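Local coordinates for glycerate dehydrogenase/glyoxylate reductase (Thermus thermophilus, PDB 2CUK), which probably reduces glyoxylate and hydroxypyruvate with a nicotinamide cofactor, as a member of the D-isomer specific 2-hydroxyacid dehydrogenase family, at residues L30-A35 / V51-D56; E58-A63 / D77-E82. One frame throughout, in Å; residues are numbered along the deposited sequence.

Interaction 1: residues L30-A35 / V51-D56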
loop_
_atom_site.group_PDB
_atom_site.type_symbol
_atom_site.label_atom_id
_atom_site.label_comp_id
_atom_site.label_asym_id
_atom_site.label_seq_id
_atom_site.Cartn_x
_atom_site.Cartn_y
_atom_site.Cartn_z
ATOM N N LEU A 30 14.138 -24.567 0.068
ATOM C CA LEU A 30 14.246 -23.416 0.949
ATOM C C LEU A 30 15.516 -23.409 1.799
ATOM O O LEU A 30 15.919 -22.360 2.304
ATOM C CB LEU A 30 13.020 -23.376 1.862
ATOM C CG LEU A 30 12.268 -22.055 2.011
ATOM C CD1 LEU A 30 11.867 -21.517 0.647
ATOM C CD2 LEU A 30 11.040 -22.290 2.879
ATOM N N PHE A 31 16.145 -24.571 1.957
ATOM C CA PHE A 31 17.354 -24.676 2.771
ATOM C C PHE A 31 18.540 -25.320 2.059
ATOM O O PHE A 31 18.371 -26.145 1.160
ATOM C CB PHE A 31 17.061 -25.482 4.040
ATOM C CG PHE A 31 15.998 -24.881 4.915
ATOM C CD1 PHE A 31 16.271 -23.762 5.697
ATOM C CD2 PHE A 31 14.719 -25.429 4.948
ATOM C CE1 PHE A 31 15.283 -23.194 6.503
ATOM C CE2 PHE A 31 13.723 -24.870 5.748
ATOM C CZ PHE A 31 14.006 -23.749 6.528
ATOM N N LEU A 32 19.742 -24.934 2.480
ATOM C CA LEU A 32 20.985 -25.473 1.931
ATOM C C LEU A 32 22.002 -25.583 3.066
ATOM O O LEU A 32 22.779 -24.658 3.310
ATOM C CB LEU A 32 21.540 -24.567 0.826
ATOM C CG LEU A 32 22.846 -25.044 0.176
ATOM C CD1 LEU A 32 22.658 -26.449 -0.381
ATOM C CD2 LEU A 32 23.262 -24.080 -0.926
ATOM N N PRO A 33 21.993 -26.715 3.788
ATOM C CA PRO A 33 22.921 -26.939 4.901
ATOM C C PRO A 33 24.365 -26.714 4.465
ATOM O O PRO A 33 24.754 -27.110 3.366
ATOM C CB PRO A 33 22.646 -28.390 5.285
ATOM C CG PRO A 33 21.187 -28.536 4.987
ATOM C CD PRO A 33 21.070 -27.855 3.642
ATOM N N LYS A 34 25.155 -26.076 5.323
ATOM C CA LYS A 34 26.552 -25.805 4.999
ATOM C C LYS A 34 27.272 -27.070 4.555
ATOM O O LYS A 34 28.195 -27.015 3.744
ATOM C CB LYS A 34 27.280 -25.194 6.199
ATOM C CG LYS A 34 28.726 -24.822 5.899
ATOM C CD LYS A 34 29.374 -24.082 7.055
ATOM C CE LYS A 34 30.808 -23.707 6.721
ATOM N NZ LYS A 34 31.461 -22.950 7.826
ATOM N N ALA A 35 26.843 -28.211 5.084
ATOM C CA ALA A 35 27.450 -29.485 4.731
ATOM C C ALA A 35 27.239 -29.777 3.249
ATOM O O ALA A 35 28.157 -30.222 2.563
ATOM C CB ALA A 35 26.855 -30.601 5.579
ATOM N N VAL A 51 21.810 -14.227 0.445
ATOM C CA VAL A 51 22.094 -13.749 1.794
ATOM C C VAL A 51 21.980 -14.859 2.841
ATOM O O VAL A 51 22.472 -14.712 3.961
ATOM C CB VAL A 51 21.136 -12.597 2.199
ATOM C CG1 VAL A 51 21.395 -11.375 1.328
ATOM C CG2 VAL A 51 19.686 -13.049 2.067
ATOM N N GLU A 52 21.341 -15.967 2.472
ATOM C CA GLU A 52 21.155 -17.097 3.385
ATOM C C GLU A 52 22.328 -18.079 3.373
ATOM O O GLU A 52 22.323 -19.060 4.121
ATOM C CB GLU A 52 19.874 -17.861 3.027
ATOM C CG GLU A 52 18.589 -17.050 3.137
ATOM C CD GLU A 52 18.116 -16.879 4.569
ATOM O OE1 GLU A 52 18.936 -16.493 5.429
ATOM O OE2 GLU A 52 16.918 -17.123 4.831
ATOM N N ASP A 53 23.321 -17.824 2.527
ATOM C CA ASP A 53 24.485 -18.704 2.424
ATOM C C ASP A 53 25.734 -18.038 2.988
ATOM O O ASP A 53 26.136 -16.968 2.528
ATOM C CB ASP A 53 24.748 -19.075 0.963
ATOM C CG ASP A 53 23.520 -19.630 0.266
ATOM O OD1 ASP A 53 23.040 -20.714 0.663
ATOM O OD2 ASP A 53 23.038 -18.975 -0.684
ATOM N N ARG A 54 26.351 -18.675 3.978
ATOM C CA ARG A 54 27.559 -18.175 4.593
ATOM C C ARG A 54 28.758 -18.561 3.748
ATOM O O ARG A 54 29.199 -19.702 3.731
ATOM C CB ARG A 54 27.680 -18.799 5.984
ATOM C CG ARG A 54 28.746 -18.112 6.838
ATOM C CD ARG A 54 28.777 -16.596 6.611
ATOM N NE ARG A 54 28.676 -15.881 7.886
ATOM C CZ ARG A 54 27.559 -15.162 8.104
ATOM N NH1 ARG A 54 26.605 -15.127 7.191
ATOM N NH2 ARG A 54 27.423 -14.480 9.244
ATOM N N ILE A 55 29.325 -17.617 3.005
ATOM C CA ILE A 55 30.474 -17.904 2.158
ATOM C C ILE A 55 31.756 -17.468 2.865
ATOM O O ILE A 55 32.249 -16.356 2.659
ATOM C CB ILE A 55 30.354 -17.175 0.801
ATOM C CG1 ILE A 55 28.984 -17.467 0.174
ATOM C CG2 ILE A 55 31.458 -17.630 -0.138
ATOM C CD1 ILE A 55 28.689 -18.949 -0.038
ATOM N N ASP A 56 32.284 -18.353 3.707
ATOM C CA ASP A 56 33.501 -18.074 4.464
ATOM C C ASP A 56 34.739 -18.720 3.846
ATOM O O ASP A 56 34.676 -19.299 2.760
ATOM C CB ASP A 56 33.343 -18.556 5.910
ATOM C CG ASP A 56 32.870 -19.996 5.998
ATOM O OD1 ASP A 56 33.175 -20.786 5.081
ATOM O OD2 ASP A 56 32.199 -20.338 6.994
HETATM O O HOH W 1 24.392 -22.560 2.381
#
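Leu32 and Asp53 lie opposite each other with their CA atoms 7.6 Å apart, and the CA atoms of Lys34 and Arg54 are 7.7 Å apart. The two segments run in the same direction. No direct backbone hydrogen bond joins them. A water spans the gap instead, donating to Leu32 O at 2.8 Å and to Asp53 OD1 at 2.9 Å. Leu32 CD2 packs against Asp53 OD1 at 3.7 Å, the two side chains crossing at about a right angle. The buried Asp53 carboxylate is satisfied by Arg7 at OD1 and by Thr6 and Thr50 at OD2. Further along, Lys34 makes a salt bridge. Its chain is fully extended from CG anti to the backbone N (chi1 -177°), which carries NZ to within 2.8 Å of Asp56 OD2. The ammonium meets the syn lone pair of that oxygen. With an alanine at Asp56, Lys34 is likely to lose its close counter-charge and Val59 N its side-chain acceptor. Asp56 is the N-cap of helix 57-62, and its OD1 accepts from Val59 N. The contact thus ties the start of helix 34-41 to the loop that leads from strand 46-48 into helix 57-62.

Interaction 2: residues E58-A63 / D77-E82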
loop_
_atom_site.group_PDB
_atom_site.type_symbol
_atom_site.label_atom_id
_atom_site.label_comp_id
_atom_site.label_asym_id
_atom_site.label_seq_id
_atom_site.Cartn_x
_atom_site.Cartn_y
_atom_site.Cartn_z
ATOM N N GLU A 58 36.334 -21.404 4.706
ATOM C CA GLU A 58 36.179 -22.847 4.547
ATOM C C GLU A 58 35.562 -23.182 3.193
ATOM O O GLU A 58 36.079 -24.021 2.460
ATOM C CB GLU A 58 35.300 -23.423 5.660
ATOM C CG GLU A 58 35.346 -24.943 5.736
ATOM C CD GLU A 58 34.374 -25.516 6.750
ATOM O OE1 GLU A 58 34.117 -24.852 7.779
ATOM O OE2 GLU A 58 33.877 -26.639 6.522
ATOM N N VAL A 59 34.452 -22.525 2.868
ATOM C CA VAL A 59 33.773 -22.762 1.598
ATOM C C VAL A 59 34.714 -22.469 0.434
ATOM O O VAL A 59 34.753 -23.209 -0.551
ATOM C CB VAL A 59 32.519 -21.864 1.452
ATOM C CG1 VAL A 59 31.829 -22.146 0.124
ATOM C CG2 VAL A 59 31.564 -22.111 2.610
ATOM N N MET A 60 35.468 -21.382 0.556
ATOM C CA MET A 60 36.409 -20.986 -0.482
ATOM C C MET A 60 37.519 -22.019 -0.666
ATOM O O MET A 60 37.847 -22.388 -1.795
ATOM C CB MET A 60 37.001 -19.612 -0.153
ATOM C CG MET A 60 36.023 -18.469 -0.375
ATOM S SD MET A 60 36.674 -16.857 0.083
ATOM C CE MET A 60 35.333 -16.216 1.085
ATOM N N ASP A 61 38.093 -22.485 0.439
ATOM C CA ASP A 61 39.152 -23.488 0.362
ATOM C C ASP A 61 38.592 -24.782 -0.220
ATOM O O ASP A 61 39.244 -25.447 -1.023
ATOM C CB ASP A 61 39.742 -23.764 1.749
ATOM C CG ASP A 61 40.438 -22.555 2.334
ATOM O OD1 ASP A 61 41.249 -21.929 1.615
ATOM O OD2 ASP A 61 40.181 -22.236 3.515
ATOM N N ARG A 62 37.377 -25.127 0.192
ATOM C CA ARG A 62 36.710 -26.331 -0.286
ATOM C C ARG A 62 36.518 -26.247 -1.794
ATOM O O ARG A 62 36.582 -27.253 -2.499
ATOM C CB ARG A 62 35.353 -26.479 0.405
ATOM C CG ARG A 62 35.219 -27.705 1.297
ATOM C CD ARG A 62 34.931 -28.963 0.488
ATOM N NE ARG A 62 34.607 -30.095 1.354
ATOM C CZ ARG A 62 33.942 -31.175 0.957
ATOM N NH1 ARG A 62 33.525 -31.276 -0.294
ATOM N NH2 ARG A 62 33.688 -32.154 1.814
ATOM N N ALA A 63 36.281 -25.032 -2.280
ATOM C CA ALA A 63 36.072 -24.791 -3.701
ATOM C C ALA A 63 37.390 -24.495 -4.410
ATOM O O ALA A 63 37.577 -23.417 -4.977
ATOM C CB ALA A 63 35.104 -23.628 -3.893
ATOM N N ASP A 77 27.552 -8.872 3.421
ATOM C CA ASP A 77 28.038 -9.149 4.771
ATOM C C ASP A 77 28.161 -10.639 5.072
ATOM O O ASP A 77 28.772 -11.029 6.066
ATOM C CB ASP A 77 27.116 -8.505 5.808
ATOM C CG ASP A 77 26.864 -7.036 5.533
ATOM O OD1 ASP A 77 26.124 -6.728 4.572
ATOM O OD2 ASP A 77 27.412 -6.190 6.271
ATOM N N HIS A 78 27.579 -11.469 4.214
ATOM C CA HIS A 78 27.612 -12.917 4.402
ATOM C C HIS A 78 28.804 -13.563 3.704
ATOM O O HIS A 78 28.948 -14.788 3.703
ATOM C CB HIS A 78 26.318 -13.532 3.875
ATOM C CG HIS A 78 25.978 -13.103 2.483
ATOM N ND1 HIS A 78 26.064 -13.948 1.399
ATOM C CD2 HIS A 78 25.576 -11.905 1.995
ATOM C CE1 HIS A 78 25.730 -13.291 0.303
ATOM N NE2 HIS A 78 25.430 -12.049 0.637
ATOM N N VAL A 79 29.653 -12.731 3.111
ATOM C CA VAL A 79 30.831 -13.214 2.404
ATOM C C VAL A 79 32.111 -12.627 2.991
ATOM O O VAL A 79 32.254 -11.408 3.092
ATOM C CB VAL A 79 30.760 -12.842 0.905
ATOM C CG1 VAL A 79 32.006 -13.339 0.180
ATOM C CG2 VAL A 79 29.500 -13.435 0.281
ATOM N N ASP A 80 33.034 -13.496 3.390
ATOM C CA ASP A 80 34.310 -13.043 3.940
ATOM C C ASP A 80 35.086 -12.473 2.756
ATOM O O ASP A 80 35.758 -13.208 2.037
ATOM C CB ASP A 80 35.082 -14.216 4.548
ATOM C CG ASP A 80 36.345 -13.774 5.269
ATOM O OD1 ASP A 80 37.009 -12.831 4.791
ATOM O OD2 ASP A 80 36.685 -14.378 6.309
ATOM N N LEU A 81 34.981 -11.164 2.556
ATOM C CA LEU A 81 35.641 -10.505 1.436
ATOM C C LEU A 81 37.162 -10.624 1.451
ATOM O O LEU A 81 37.779 -10.865 0.413
ATOM C CB LEU A 81 35.238 -9.029 1.389
ATOM C CG LEU A 81 33.735 -8.730 1.311
ATOM C CD1 LEU A 81 33.522 -7.226 1.263
ATOM C CD2 LEU A 81 33.128 -9.395 0.085
ATOM N N GLU A 82 37.764 -10.454 2.622
ATOM C CA GLU A 82 39.215 -10.543 2.737
ATOM C C GLU A 82 39.708 -11.958 2.458
ATOM O O GLU A 82 40.788 -12.148 1.897
ATOM C CB GLU A 82 39.668 -10.084 4.126
ATOM C CG GLU A 82 39.320 -8.632 4.428
ATOM C CD GLU A 82 39.734 -7.687 3.310
ATOM O OE1 GLU A 82 40.925 -7.684 2.937
ATOM O OE2 GLU A 82 38.864 -6.945 2.802
#
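Met60 reaches from helix 57-62 across to the backbone of Asp80, and its methyl end, CE, makes the closest contacts. The side chains of Met60 and Asp80 cross at about a right angle. Met60 CE sits 3.2 Å from Asp80 O, a close approach of a methyl group to a carbonyl oxygen. The same methyl lies 4.0 Å from Asp80 CB and, more loosely, 4.5 Å from Val79 CG1. Met60 has CG beside the backbone N (chi1 -74°) and runs straight on to SD. It then bends at chi3 (-131°), and this last turn sets where CE lies against Asp80. No hydrogen bond links the two segments.

The carboxylate of Asp80 is engaged elsewhere. Its OD1 accepts from Ala83 N. Asp80 is thereby the N-cap of helix 81-85. Met60 also packs on Ala83 and Ala84 of that helix, as well as on Arg87. Next to the contact, Val79 CG2 lies 3.6 Å above one face of the His78 ring, offset toward its rim.

The arrangement joins two successive helices of a parallel alpha/beta domain, with strand 68-70 between them in the chain. The strand order 2-1-3-4-5 of this sheet is that of the flavodoxin-like fold, as in the substrate-binding domains of D-2-hydroxyacid dehydrogenases.

How the interactions relate
Interactions 1 and 2 follow one another along the chain, with centres 11 Å apart. They meet directly at Ile55. Its N lies 2.9 Å from His78 O, and its O lies 3.1 Å from Asp80 N; both are probable hydrogen bonds. Segment 51-56 therefore lies against segment 77-82 as well as facing segment 30-35. Ile55 O also packs on Met60 CE at 3.5 Å. Asp53 O adds a hydrogen bond to His78 ND1. Helix 57-62, which begins after Asp56 of interaction 1, carries Met60 of interaction 2. Both contacts lie in the domain of the five-stranded sheet, whereas NAD is expected to bind chiefly to the six-stranded Rossmann-type domain.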